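Pyridine synthase TbtD (Thermobispora bispora, PDB 5WA4) probably catalyses the [4+2] aza-cycloaddition that forms the pyridine ring of the thiopeptide antibiotic thiomuracin, and binds the leader peptide of its substrate. Local coordinates at residues 21-26 and 156-161; 73-78 and 121-126; 141-146 and 254-259; 175-180 and 232-237; 323-328 and 333-338. All coordinates share one frame; numbering follows the deposited sequence.

Contact 1: residues 21-26 and 156-161; sequences PMDDLI and ERVRSG
D24 and R159 are joined by a salt bridge where the start of helix 22-35 meets the end of helix 135-159. With E156 they form a small salt-bridge network. The closer-packed part is the pair D23 and V158. Their side chains cross at about a right angle, and D23 OD2 rests on V158 CG1. The other oxygen of D23 is held by a salt bridge to R48. The R159 side is looser and lies at the surface. Its CG is anti to the backbone N, and the chain then bends twice to bring NH1 round to D24. The same guanidinium makes a long, weak bond from NH2 to E156 OE2. D24 has a second partner, R86, at OD2. R159 NH1 also pairs with D28, a third carboxylate for this arginine. Just beyond, G161, with positive phi, leaves the helix, and its N bonds to V158 O. R159 NH1 donates to D24 OD1 at 3.0 Å; that oxygen lies 17° out of the guanidinium plane of R159 and is approached nearly along its C-O bond.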
# COMPACT_ATOMS: atom_id res chain seq x y z
N PRO E 21 -11.19 -26.02 37.48
CA PRO E 21 -11.86 -26.62 36.31
C PRO E 21 -13.13 -25.84 35.92
O PRO E 21 -14.16 -25.94 36.60
CB PRO E 21 -12.20 -28.04 36.77
CG PRO E 21 -12.23 -27.96 38.27
CD PRO E 21 -11.25 -26.88 38.67
N MET E 22 -13.04 -25.06 34.85
CA MET E 22 -14.14 -24.20 34.40
C MET E 22 -15.36 -25.01 33.95
O MET E 22 -16.48 -24.69 34.33
CB MET E 22 -13.67 -23.28 33.27
CG MET E 22 -14.64 -22.18 32.85
SD MET E 22 -15.05 -20.98 34.14
CE MET E 22 -13.54 -20.05 34.31
N ASP E 23 -15.14 -26.08 33.16
CA ASP E 23 -16.26 -26.94 32.71
C ASP E 23 -17.09 -27.46 33.90
O ASP E 23 -18.24 -27.86 33.74
CB ASP E 23 -15.76 -28.15 31.87
CG ASP E 23 -15.49 -27.80 30.39
OD1 ASP E 23 -15.35 -26.61 30.06
OD2 ASP E 23 -15.38 -28.72 29.55
N ASP E 24 -16.49 -27.46 35.10
CA ASP E 24 -17.15 -28.00 36.29
C ASP E 24 -17.97 -26.94 36.97
O ASP E 24 -19.08 -27.22 37.45
CB ASP E 24 -16.13 -28.59 37.28
CG ASP E 24 -15.77 -30.05 36.99
OD1 ASP E 24 -16.66 -30.83 36.55
OD2 ASP E 24 -14.59 -30.39 37.20
N LEU E 25 -17.43 -25.73 37.04
CA LEU E 25 -18.17 -24.60 37.59
C LEU E 25 -19.44 -24.37 36.80
O LEU E 25 -20.48 -24.01 37.36
CB LEU E 25 -17.31 -23.33 37.58
CG LEU E 25 -18.01 -21.97 37.74
CD1 LEU E 25 -18.73 -21.83 39.06
CD2 LEU E 25 -17.01 -20.87 37.58
N ILE E 26 -19.35 -24.60 35.49
CA ILE E 26 -20.50 -24.46 34.61
C ILE E 26 -21.58 -25.44 35.06
O ILE E 26 -22.68 -25.02 35.45
CB ILE E 26 -20.11 -24.69 33.11
CG1 ILE E 26 -19.46 -23.43 32.53
CG2 ILE E 26 -21.31 -25.08 32.26
CD1 ILE E 26 -18.83 -23.65 31.18
N GLU E 156 -21.10 -32.16 29.25
CA GLU E 156 -21.29 -33.41 30.00
C GLU E 156 -20.69 -34.56 29.19
O GLU E 156 -20.15 -35.51 29.76
CB GLU E 156 -22.77 -33.65 30.33
CG GLU E 156 -23.31 -32.70 31.42
CD GLU E 156 -24.26 -33.37 32.43
OE1 GLU E 156 -25.49 -33.43 32.14
OE2 GLU E 156 -23.79 -33.82 33.50
N ARG E 157 -20.74 -34.45 27.88
CA ARG E 157 -20.03 -35.40 27.04
C ARG E 157 -18.51 -35.22 27.17
O ARG E 157 -17.74 -36.15 26.95
CB ARG E 157 -20.47 -35.25 25.59
CG ARG E 157 -21.70 -36.06 25.26
CD ARG E 157 -22.03 -35.94 23.82
NE ARG E 157 -20.89 -36.27 22.97
CZ ARG E 157 -20.54 -37.51 22.64
NH1 ARG E 157 -21.25 -38.53 23.10
NH2 ARG E 157 -19.50 -37.72 21.85
N VAL E 158 -18.07 -34.03 27.54
CA VAL E 158 -16.65 -33.78 27.68
C VAL E 158 -16.13 -34.37 29.00
O VAL E 158 -15.06 -34.98 29.05
CB VAL E 158 -16.37 -32.26 27.57
CG1 VAL E 158 -15.26 -31.79 28.53
CG2 VAL E 158 -16.09 -31.88 26.09
N ARG E 159 -16.94 -34.22 30.05
CA ARG E 159 -16.60 -34.67 31.39
C ARG E 159 -16.38 -36.21 31.44
O ARG E 159 -15.75 -36.74 32.36
CB ARG E 159 -17.71 -34.25 32.35
CG ARG E 159 -17.43 -34.56 33.77
CD ARG E 159 -17.95 -33.48 34.67
NE ARG E 159 -19.40 -33.49 34.75
CZ ARG E 159 -20.08 -32.79 35.66
NH1 ARG E 159 -19.42 -32.06 36.56
NH2 ARG E 159 -21.42 -32.85 35.68
N SER E 160 -16.89 -36.90 30.43
CA SER E 160 -16.76 -38.34 30.36
C SER E 160 -15.79 -38.78 29.25
O SER E 160 -15.77 -39.93 28.84
CB SER E 160 -18.15 -38.99 30.13
OG SER E 160 -18.54 -38.98 28.76
N GLY E 161 -14.98 -37.85 28.75
CA GLY E 161 -13.89 -38.23 27.86
C GLY E 161 -14.15 -38.18 26.37
O GLY E 161 -13.30 -38.60 25.57

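Contact 2: residues 73-78 and 121-126; sequences PAIEHV and NTIHAE
I123 meets I75 and E76 where helix 64-85 packs on strand 123-128. I123 has the most surface buried here, and its CD1 methyl does all the touching. Its CG1 lies anti to the carbonyl carbon (chi1 -75°). The chain is extended beyond that (chi2 177°), and this carries CD1 out to the helix.

I75 gives the next largest share. I75 CG2 lies 4.3 Å from I123 CD1, and I75 O is 4.2 Å from the same methyl. The side chain of I75 also touches F13 of strand 9-16, so one residue of the helix reaches two neighbouring strands. E76 gives the smallest share. The E76 chain bends at chi2 (47°), which brings E76 OE1 to 4.2 Å from I123 CD1, at the outer margin of the contact.

The strand is at one border of the four-stranded antiparallel sheet. The order of strands and helices is that of a ferredoxin-like fold. Helix 64-85 is the second of the two helices of that pattern, and helix 98-107 is an addition before the last strand. V79 and L83 of helix 64-85 also pack on I123. Within the strand segment, H124 NE2 donates to T122 OG1 at 2.7 Å, apart from the helix.

One methyl meets another methyl and two oxygens, all at van der Waals distance. Between the two segments the fit therefore rests on shape, not on directional bonds.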
# COMPACT_ATOMS: atom_id res chain seq x y z
N PRO E 73 -30.22 -14.48 44.99
CA PRO E 73 -30.04 -15.53 46.01
C PRO E 73 -29.61 -16.90 45.47
O PRO E 73 -28.73 -17.54 46.06
CB PRO E 73 -31.42 -15.63 46.65
CG PRO E 73 -31.99 -14.28 46.51
CD PRO E 73 -31.52 -13.81 45.17
N ALA E 74 -30.24 -17.34 44.39
CA ALA E 74 -29.94 -18.66 43.82
C ALA E 74 -28.52 -18.70 43.25
O ALA E 74 -27.94 -19.78 43.07
CB ALA E 74 -30.97 -19.02 42.73
N ILE E 75 -27.97 -17.53 42.96
CA ILE E 75 -26.59 -17.42 42.51
C ILE E 75 -25.66 -17.52 43.71
O ILE E 75 -24.77 -18.37 43.72
CB ILE E 75 -26.36 -16.10 41.72
CG1 ILE E 75 -26.70 -16.33 40.25
CG2 ILE E 75 -24.92 -15.59 41.86
CD1 ILE E 75 -27.03 -15.06 39.48
N GLU E 76 -25.87 -16.69 44.73
CA GLU E 76 -25.01 -16.73 45.91
C GLU E 76 -25.10 -18.07 46.65
O GLU E 76 -24.11 -18.55 47.20
CB GLU E 76 -25.34 -15.58 46.85
CG GLU E 76 -24.63 -15.66 48.21
CD GLU E 76 -23.14 -15.97 48.11
OE1 GLU E 76 -22.48 -15.38 47.23
OE2 GLU E 76 -22.64 -16.82 48.89
N HIS E 77 -26.27 -18.70 46.65
CA HIS E 77 -26.38 -19.97 47.35
C HIS E 77 -25.77 -21.13 46.55
O HIS E 77 -24.90 -21.85 47.05
CB HIS E 77 -27.84 -20.28 47.70
CG HIS E 77 -28.01 -21.52 48.53
ND1 HIS E 77 -27.34 -21.73 49.71
CD2 HIS E 77 -28.79 -22.62 48.34
CE1 HIS E 77 -27.69 -22.91 50.21
NE2 HIS E 77 -28.56 -23.46 49.40
N VAL E 78 -26.21 -21.31 45.30
CA VAL E 78 -25.79 -22.47 44.52
C VAL E 78 -24.41 -22.28 43.89
O VAL E 78 -23.64 -23.24 43.82
CB VAL E 78 -26.81 -22.79 43.40
CG1 VAL E 78 -26.34 -23.99 42.56
CG2 VAL E 78 -28.19 -23.02 43.98
N ASN E 121 -12.13 -16.95 43.22
CA ASN E 121 -13.26 -17.60 43.89
C ASN E 121 -14.31 -16.67 44.49
O ASN E 121 -15.16 -17.13 45.26
CB ASN E 121 -12.74 -18.52 45.00
CG ASN E 121 -11.78 -19.56 44.49
OD1 ASN E 121 -12.17 -20.52 43.83
ND2 ASN E 121 -10.49 -19.37 44.79
N THR E 122 -14.27 -15.37 44.17
CA THR E 122 -15.32 -14.44 44.60
C THR E 122 -16.43 -14.25 43.56
O THR E 122 -16.26 -14.56 42.39
CB THR E 122 -14.75 -13.05 44.94
OG1 THR E 122 -14.04 -12.54 43.81
CG2 THR E 122 -13.83 -13.13 46.12
N ILE E 123 -17.57 -13.71 44.02
CA ILE E 123 -18.71 -13.37 43.17
C ILE E 123 -19.02 -11.90 43.28
O ILE E 123 -19.29 -11.40 44.37
CB ILE E 123 -19.98 -14.17 43.54
CG1 ILE E 123 -19.86 -15.61 43.05
CG2 ILE E 123 -21.21 -13.51 42.96
CD1 ILE E 123 -21.04 -16.49 43.43
N HIS E 124 -18.98 -11.19 42.16
CA HIS E 124 -19.30 -9.77 42.17
C HIS E 124 -20.51 -9.51 41.28
O HIS E 124 -20.59 -10.01 40.15
CB HIS E 124 -18.11 -8.94 41.70
CG HIS E 124 -16.84 -9.24 42.42
ND1 HIS E 124 -16.42 -8.52 43.53
CD2 HIS E 124 -15.90 -10.20 42.22
CE1 HIS E 124 -15.27 -9.01 43.96
NE2 HIS E 124 -14.93 -10.03 43.18
N ALA E 125 -21.47 -8.76 41.81
CA ALA E 125 -22.61 -8.31 41.04
C ALA E 125 -22.19 -7.02 40.34
O ALA E 125 -21.68 -6.10 41.00
CB ALA E 125 -23.83 -8.08 41.93
N GLU E 126 -22.36 -6.97 39.02
CA GLU E 126 -21.76 -5.89 38.22
C GLU E 126 -22.80 -4.90 37.70
O GLU E 126 -22.46 -3.89 37.07
CB GLU E 126 -20.95 -6.47 37.04
CG GLU E 126 -19.55 -7.02 37.42
CD GLU E 126 -18.69 -7.42 36.22
OE1 GLU E 126 -19.24 -7.66 35.13
OE2 GLU E 126 -17.46 -7.50 36.37

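Contact 3: residues 141-146 and 254-259; sequences ADFYAD and RPIRER
F143 and I256 pack together in an antiparallel helix pair. Helices 135-159 and 244-265 run side by side here. The axes of the two short segments come within 11.2 Å, and their directions differ by 173°.

I256 points at the other helix and meets F143 at the ring edge, near the ring plane. I256 CG1 is 4.4 Å from F143 CD1. I256 CD1 is turned to the backbone and lies 4.3 Å from F143 CA. I256 CD1 also borders D146, at 4.4 Å from D146 OD2. F143 is buried and also touches C320 of helix 307-328.

The polar part lies to one side of this apolar pair. D142 and R259 cross at about a right angle. The carboxylate and guanidinium planes are 74° apart, so they do not pair flat. R259 leaves its helix with CG anti to the backbone N and then bends at chi2 and chi3, which swings NH1 over to D142. The resulting salt bridge is weak, with R259 NH1 3.3 Å from D142 OD2. D146 OD2 stays 5.1 Å from R259 NH2, not in contact, though its charge may add to the field around the arginine.

In helix 244-265, R257 grips its neighbour E258 side-on. Both NE, at 3.3 Å, and NH2, at 3.1 Å, of R257 go to the one oxygen OE2 of E258.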
# COMPACT_ATOMS: atom_id res chain seq x y z
N ALA E 141 -27.31 -12.24 22.24
CA ALA E 141 -27.89 -12.62 23.52
C ALA E 141 -28.96 -13.70 23.37
O ALA E 141 -28.94 -14.69 24.11
CB ALA E 141 -28.46 -11.39 24.23
N ASP E 142 -29.88 -13.52 22.43
CA ASP E 142 -30.90 -14.54 22.17
C ASP E 142 -30.23 -15.85 21.81
O ASP E 142 -30.59 -16.92 22.32
CB ASP E 142 -31.85 -14.12 21.05
CG ASP E 142 -32.94 -13.14 21.50
OD1 ASP E 142 -32.88 -12.63 22.65
OD2 ASP E 142 -33.84 -12.86 20.67
N PHE E 143 -29.26 -15.75 20.91
CA PHE E 143 -28.54 -16.95 20.47
C PHE E 143 -27.88 -17.68 21.65
O PHE E 143 -27.93 -18.90 21.72
CB PHE E 143 -27.48 -16.61 19.42
CG PHE E 143 -26.52 -17.74 19.18
CD1 PHE E 143 -26.88 -18.79 18.35
CD2 PHE E 143 -25.28 -17.77 19.83
CE1 PHE E 143 -26.01 -19.86 18.14
CE2 PHE E 143 -24.40 -18.82 19.63
CZ PHE E 143 -24.77 -19.88 18.78
N TYR E 144 -27.24 -16.93 22.54
CA TYR E 144 -26.49 -17.56 23.61
C TYR E 144 -27.47 -18.29 24.52
O TYR E 144 -27.26 -19.45 24.87
CB TYR E 144 -25.64 -16.52 24.38
CG TYR E 144 -24.30 -16.24 23.72
CD1 TYR E 144 -23.52 -17.27 23.25
CD2 TYR E 144 -23.81 -14.94 23.57
CE1 TYR E 144 -22.30 -17.03 22.65
CE2 TYR E 144 -22.59 -14.69 22.97
CZ TYR E 144 -21.83 -15.75 22.51
OH TYR E 144 -20.60 -15.56 21.89
N ALA E 145 -28.57 -17.61 24.85
CA ALA E 145 -29.62 -18.20 25.67
C ALA E 145 -30.20 -19.46 25.02
O ALA E 145 -30.36 -20.49 25.66
CB ALA E 145 -30.72 -17.18 25.91
N ASP E 146 -30.52 -19.39 23.74
CA ASP E 146 -31.18 -20.50 23.10
C ASP E 146 -30.26 -21.72 23.01
O ASP E 146 -30.74 -22.85 22.93
CB ASP E 146 -31.69 -20.10 21.72
CG ASP E 146 -32.71 -18.97 21.78
OD1 ASP E 146 -33.34 -18.79 22.85
OD2 ASP E 146 -32.89 -18.26 20.77
N ARG E 254 -31.57 -22.41 12.41
CA ARG E 254 -32.36 -21.99 11.26
C ARG E 254 -33.19 -20.74 11.57
O ARG E 254 -33.16 -19.80 10.79
CB ARG E 254 -33.26 -23.13 10.76
CG ARG E 254 -33.24 -23.23 9.25
CD ARG E 254 -34.06 -24.40 8.73
NE ARG E 254 -33.25 -25.39 8.02
CZ ARG E 254 -33.04 -26.62 8.48
NH1 ARG E 254 -33.60 -27.02 9.62
NH2 ARG E 254 -32.28 -27.47 7.78
N PRO E 255 -33.90 -20.70 12.72
CA PRO E 255 -34.52 -19.42 13.04
C PRO E 255 -33.50 -18.28 13.06
O PRO E 255 -33.75 -17.27 12.42
CB PRO E 255 -35.10 -19.64 14.44
CG PRO E 255 -35.30 -21.07 14.51
CD PRO E 255 -34.14 -21.68 13.79
N ILE E 256 -32.38 -18.45 13.77
CA ILE E 256 -31.34 -17.42 13.83
C ILE E 256 -30.91 -16.96 12.41
O ILE E 256 -30.81 -15.75 12.16
CB ILE E 256 -30.12 -17.92 14.65
CG1 ILE E 256 -30.55 -18.35 16.05
CG2 ILE E 256 -29.06 -16.85 14.78
CD1 ILE E 256 -31.01 -17.19 16.92
N ARG E 257 -30.69 -17.89 11.48
CA ARG E 257 -30.35 -17.53 10.10
C ARG E 257 -31.42 -16.64 9.45
O ARG E 257 -31.11 -15.59 8.88
CB ARG E 257 -30.14 -18.77 9.21
CG ARG E 257 -29.70 -18.37 7.78
CD ARG E 257 -29.67 -19.52 6.76
NE ARG E 257 -31.01 -19.99 6.47
CZ ARG E 257 -31.30 -21.08 5.76
NH1 ARG E 257 -30.35 -21.83 5.21
NH2 ARG E 257 -32.57 -21.42 5.58
N GLU E 258 -32.67 -17.08 9.53
CA GLU E 258 -33.81 -16.38 8.95
C GLU E 258 -33.97 -14.98 9.52
O GLU E 258 -34.07 -14.01 8.76
CB GLU E 258 -35.09 -17.18 9.19
CG GLU E 258 -35.10 -18.52 8.49
CD GLU E 258 -35.04 -18.37 6.99
OE1 GLU E 258 -35.97 -17.74 6.44
OE2 GLU E 258 -34.07 -18.88 6.38
N ARG E 259 -33.99 -14.89 10.85
CA ARG E 259 -34.05 -13.62 11.53
C ARG E 259 -32.87 -12.70 11.20
O ARG E 259 -33.01 -11.47 11.19
CB ARG E 259 -34.13 -13.84 13.03
CG ARG E 259 -33.88 -12.58 13.83
CD ARG E 259 -34.98 -12.35 14.84
NE ARG E 259 -35.22 -13.58 15.58
CZ ARG E 259 -34.69 -13.88 16.76
NH1 ARG E 259 -33.87 -13.00 17.36
NH2 ARG E 259 -34.98 -15.04 17.34

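Contact 4: residues 175-180 and 232-237; sequences TAHALS and SSAESA
The last turns of helices 164-178 and 220-235 come close together, with the CA atoms of A178 and A234 only 5.8 Å apart. The contact is built round a His-carboxylate hydrogen bond, from H177 to E235.

Small side chains allow the close approach. A178 CB lies 4.3 Å from A234 CB and 3.8 Å from A234 O. A178 also touches V250 of helix 244-265.

H177 reaches across beside them. Its CG is anti to the backbone N (chi1 -169°), which puts the ring between the helices. The ring edge meets A234, with H177 CD2 4.3 Å from A234 CB. H177 ND1 is hydrogen-bonded to L184 N, while NE2 is used across the contact, so the ring is held at both nitrogens.

E235 ends the contact at the exposed side. Its chain is extended beyond CG and brings the carboxylate to the ring edge. The backbone beyond it, at S236 and A237, is poorly ordered. In 175-180, S180 OG bonds back to A176 O.

H177 NE2 donates to E235 OE1 at 2.8 Å, and the nitrogen lies above the carboxylate plane, 42° out of it.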
# COMPACT_ATOMS: atom_id res chain seq x y z
N THR E 175 -23.51 -26.96 10.37
CA THR E 175 -23.89 -25.60 10.02
C THR E 175 -23.57 -25.27 8.55
O THR E 175 -24.41 -24.67 7.85
CB THR E 175 -23.20 -24.60 10.95
OG1 THR E 175 -23.58 -24.90 12.30
CG2 THR E 175 -23.62 -23.18 10.64
N ALA E 176 -22.39 -25.65 8.07
CA ALA E 176 -22.04 -25.33 6.69
C ALA E 176 -22.86 -26.13 5.71
O ALA E 176 -23.05 -25.69 4.58
CB ALA E 176 -20.57 -25.55 6.42
N HIS E 177 -23.33 -27.30 6.12
CA HIS E 177 -24.09 -28.13 5.18
C HIS E 177 -25.56 -27.69 5.14
O HIS E 177 -26.14 -27.51 4.07
CB HIS E 177 -24.00 -29.62 5.52
CG HIS E 177 -24.54 -30.51 4.44
ND1 HIS E 177 -24.17 -30.37 3.12
CD2 HIS E 177 -25.45 -31.51 4.48
CE1 HIS E 177 -24.82 -31.26 2.39
NE2 HIS E 177 -25.59 -31.97 3.19
N ALA E 178 -26.13 -27.51 6.32
CA ALA E 178 -27.54 -27.23 6.46
C ALA E 178 -27.88 -25.77 6.18
O ALA E 178 -28.80 -25.48 5.43
CB ALA E 178 -28.01 -27.63 7.86
N LEU E 179 -27.14 -24.86 6.80
CA LEU E 179 -27.51 -23.45 6.74
C LEU E 179 -26.82 -22.64 5.65
O LEU E 179 -26.91 -21.41 5.68
CB LEU E 179 -27.25 -22.79 8.09
CG LEU E 179 -28.12 -23.27 9.25
CD1 LEU E 179 -27.30 -24.11 10.20
CD2 LEU E 179 -28.76 -22.09 9.99
N SER E 180 -26.14 -23.28 4.71
CA SER E 180 -25.67 -22.53 3.54
C SER E 180 -26.56 -22.85 2.34
O SER E 180 -27.41 -23.75 2.42
CB SER E 180 -24.20 -22.84 3.22
OG SER E 180 -24.05 -24.10 2.61
N SER E 232 -25.45 -36.10 6.81
CA SER E 232 -26.70 -36.87 6.82
C SER E 232 -27.64 -36.43 7.94
O SER E 232 -28.80 -36.12 7.68
CB SER E 232 -26.42 -38.37 6.95
OG SER E 232 -25.79 -38.91 5.80
N SER E 233 -27.16 -36.41 9.17
CA SER E 233 -27.96 -35.92 10.30
C SER E 233 -28.29 -34.44 10.19
O SER E 233 -28.97 -33.88 11.04
CB SER E 233 -27.25 -36.17 11.63
OG SER E 233 -27.38 -37.51 12.04
N ALA E 234 -27.78 -33.79 9.15
CA ALA E 234 -27.99 -32.38 9.01
C ALA E 234 -29.10 -32.07 8.01
O ALA E 234 -29.69 -30.99 8.06
CB ALA E 234 -26.72 -31.71 8.61
N GLU E 235 -29.40 -33.04 7.13
CA GLU E 235 -30.38 -32.81 6.07
C GLU E 235 -31.67 -33.65 6.17
O GLU E 235 -32.75 -33.09 6.06
CB GLU E 235 -29.73 -33.03 4.70
CG GLU E 235 -29.12 -34.40 4.47
CD GLU E 235 -28.40 -34.50 3.12
OE1 GLU E 235 -27.88 -33.48 2.64
OE2 GLU E 235 -28.39 -35.61 2.53
N SER E 236 -31.52 -34.95 6.42
CA SER E 236 -32.60 -35.97 6.42
C SER E 236 -34.04 -35.54 6.08
O SER E 236 -34.59 -35.92 5.03
CB SER E 236 -32.60 -36.66 7.78
OG SER E 236 -33.54 -36.08 8.66
N ALA E 237 -34.66 -34.77 6.97
CA ALA E 237 -36.07 -34.40 6.84
C ALA E 237 -36.92 -35.42 7.60
O ALA E 237 -37.77 -36.10 7.01

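Contact 5: residues 323-328 and 333-338; sequences LHLTRL and HQRFLV
L325 and R335 make the apolar part of this contact. R335 CG lies 4.4 Å from L325 CD1, so the methylene part of the arginine packs against a leucine methyl. L325 is buried and also touches A168 and V172 of helix 164-178. L330, between the two segments, touches both L325 and R335.

The polar part is loose. T326 OG1 lies at the edge of the R335 guanidinium, near its plane. At 3.9 Å from R335 NH2, T326 OG1 is too far for a hydrogen bond. R335 leaves its helix with CG anti to the backbone N and bends at chi3, which turns the guanidinium toward the threonine. Its firmer polar partner is elsewhere, as NH1 is hydrogen-bonded to H194 NE2.

Helices 307-328 and 332-352 are consecutive in the helical part of the fold, joined by a short turn. The contact joins the last turns of one to the first turns of the next.

Ring contacts flank it. In helix 307-328, L328 CG sits over one face of the H324 ring, offset toward the rim. In helix 332-352, F336 stacks with Y198.

There is also apolar packing on the bound peptide, where L337 meets an apolar side chain.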
# COMPACT_ATOMS: atom_id res chain seq x y z
N LEU E 323 -18.51 -18.99 17.95
CA LEU E 323 -18.61 -18.33 19.25
C LEU E 323 -19.10 -19.30 20.35
O LEU E 323 -18.75 -19.15 21.54
CB LEU E 323 -19.53 -17.10 19.17
CG LEU E 323 -19.05 -15.76 18.59
CD1 LEU E 323 -20.20 -14.79 18.59
CD2 LEU E 323 -17.92 -15.14 19.40
N HIS E 324 -19.88 -20.30 19.93
CA HIS E 324 -20.35 -21.38 20.79
C HIS E 324 -19.16 -22.24 21.22
O HIS E 324 -18.94 -22.46 22.40
CB HIS E 324 -21.39 -22.22 20.04
CG HIS E 324 -21.99 -23.35 20.83
ND1 HIS E 324 -22.61 -23.18 22.05
CD2 HIS E 324 -22.11 -24.68 20.53
CE1 HIS E 324 -23.08 -24.34 22.47
NE2 HIS E 324 -22.80 -25.26 21.57
N LEU E 325 -18.40 -22.73 20.23
CA LEU E 325 -17.24 -23.57 20.49
C LEU E 325 -16.27 -22.88 21.47
O LEU E 325 -15.74 -23.53 22.36
CB LEU E 325 -16.52 -23.92 19.18
CG LEU E 325 -17.38 -24.52 18.08
CD1 LEU E 325 -16.60 -24.77 16.80
CD2 LEU E 325 -18.10 -25.78 18.52
N THR E 326 -16.04 -21.58 21.33
CA THR E 326 -15.24 -20.88 22.32
C THR E 326 -15.91 -20.98 23.71
O THR E 326 -15.23 -21.02 24.74
CB THR E 326 -14.98 -19.38 21.93
OG1 THR E 326 -13.88 -19.31 21.02
CG2 THR E 326 -14.65 -18.51 23.16
N ARG E 327 -17.23 -21.05 23.73
CA ARG E 327 -17.93 -21.15 25.01
C ARG E 327 -17.78 -22.57 25.59
O ARG E 327 -17.92 -22.78 26.80
CB ARG E 327 -19.41 -20.80 24.83
CG ARG E 327 -20.09 -20.28 26.05
CD ARG E 327 -21.54 -20.03 25.68
NE ARG E 327 -22.38 -19.73 26.83
CZ ARG E 327 -23.70 -19.93 26.83
NH1 ARG E 327 -24.29 -20.43 25.75
NH2 ARG E 327 -24.42 -19.64 27.91
N LEU E 328 -17.51 -23.54 24.71
CA LEU E 328 -17.29 -24.93 25.12
C LEU E 328 -15.87 -25.17 25.65
O LEU E 328 -15.60 -26.20 26.27
CB LEU E 328 -17.55 -25.89 23.96
CG LEU E 328 -18.94 -25.91 23.31
CD1 LEU E 328 -19.03 -27.02 22.27
CD2 LEU E 328 -20.03 -26.07 24.35
N HIS E 333 -6.82 -22.16 18.17
CA HIS E 333 -5.96 -23.10 17.45
C HIS E 333 -6.69 -24.39 17.18
O HIS E 333 -6.62 -24.95 16.08
CB HIS E 333 -4.68 -23.40 18.26
CG HIS E 333 -3.75 -24.34 17.57
ND1 HIS E 333 -2.90 -23.93 16.57
CD2 HIS E 333 -3.60 -25.68 17.66
CE1 HIS E 333 -2.23 -24.97 16.10
NE2 HIS E 333 -2.64 -26.05 16.76
N GLN E 334 -7.40 -24.89 18.19
CA GLN E 334 -8.16 -26.12 17.98
C GLN E 334 -9.25 -25.85 16.93
O GLN E 334 -9.47 -26.69 16.05
CB GLN E 334 -8.76 -26.62 19.29
CG GLN E 334 -7.76 -27.21 20.30
CD GLN E 334 -8.43 -27.66 21.59
OE1 GLN E 334 -8.98 -26.86 22.35
NE2 GLN E 334 -8.41 -28.97 21.82
N ARG E 335 -9.90 -24.69 17.02
CA ARG E 335 -10.95 -24.33 16.05
C ARG E 335 -10.41 -24.32 14.63
O ARG E 335 -10.99 -24.98 13.74
CB ARG E 335 -11.56 -22.97 16.37
CG ARG E 335 -12.89 -22.72 15.60
CD ARG E 335 -13.15 -21.22 15.38
NE ARG E 335 -12.81 -20.50 16.60
CZ ARG E 335 -12.12 -19.37 16.63
NH1 ARG E 335 -11.72 -18.82 15.49
NH2 ARG E 335 -11.84 -18.79 17.79
N PHE E 336 -9.29 -23.62 14.40
CA PHE E 336 -8.71 -23.60 13.06
C PHE E 336 -8.31 -25.00 12.57
O PHE E 336 -8.49 -25.32 11.40
CB PHE E 336 -7.52 -22.66 13.01
CG PHE E 336 -7.92 -21.23 13.27
CD1 PHE E 336 -8.87 -20.61 12.46
CD2 PHE E 336 -7.39 -20.53 14.32
CE1 PHE E 336 -9.28 -19.30 12.70
CE2 PHE E 336 -7.79 -19.21 14.57
CZ PHE E 336 -8.73 -18.59 13.76
N LEU E 337 -7.85 -25.85 13.47
CA LEU E 337 -7.48 -27.21 13.08
C LEU E 337 -8.70 -28.00 12.67
O LEU E 337 -8.70 -28.66 11.62
CB LEU E 337 -6.77 -27.93 14.23
CG LEU E 337 -6.57 -29.43 14.08
CD1 LEU E 337 -5.60 -29.70 12.95
CD2 LEU E 337 -6.12 -30.03 15.41
N VAL E 338 -9.75 -27.94 13.49
CA VAL E 338 -11.03 -28.57 13.13
C VAL E 338 -11.60 -28.08 11.76
O VAL E 338 -12.01 -28.90 10.94
CB VAL E 338 -12.05 -28.35 14.24
CG1 VAL E 338 -13.45 -28.60 13.74
CG2 VAL E 338 -11.72 -29.27 15.40

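Contact 2 and residues 21-26 of contact 1 belong to the ferredoxin-like part, while contacts 3, 4 and 5 lie in the helical part. Helix 135-159 packs against the ferredoxin-like part and takes part in contacts 1 and 3, whose centres are 24 Å apart. The segments of contacts 1 and 3 alternate along the chain. Contact 2 is nested within contact 1 and contact 4 within contact 3, and contact 5 comes last. Contacts 2 and 4 lie on opposite sides of the chain's centre, about 40 Å apart between centres. Contact 5 is the most central. It touches contact 1 through D23 and L328. Helix 307-328 packs beside helix 135-159, and its R327 meets F46 and R48 of the sheet, which joins the two parts.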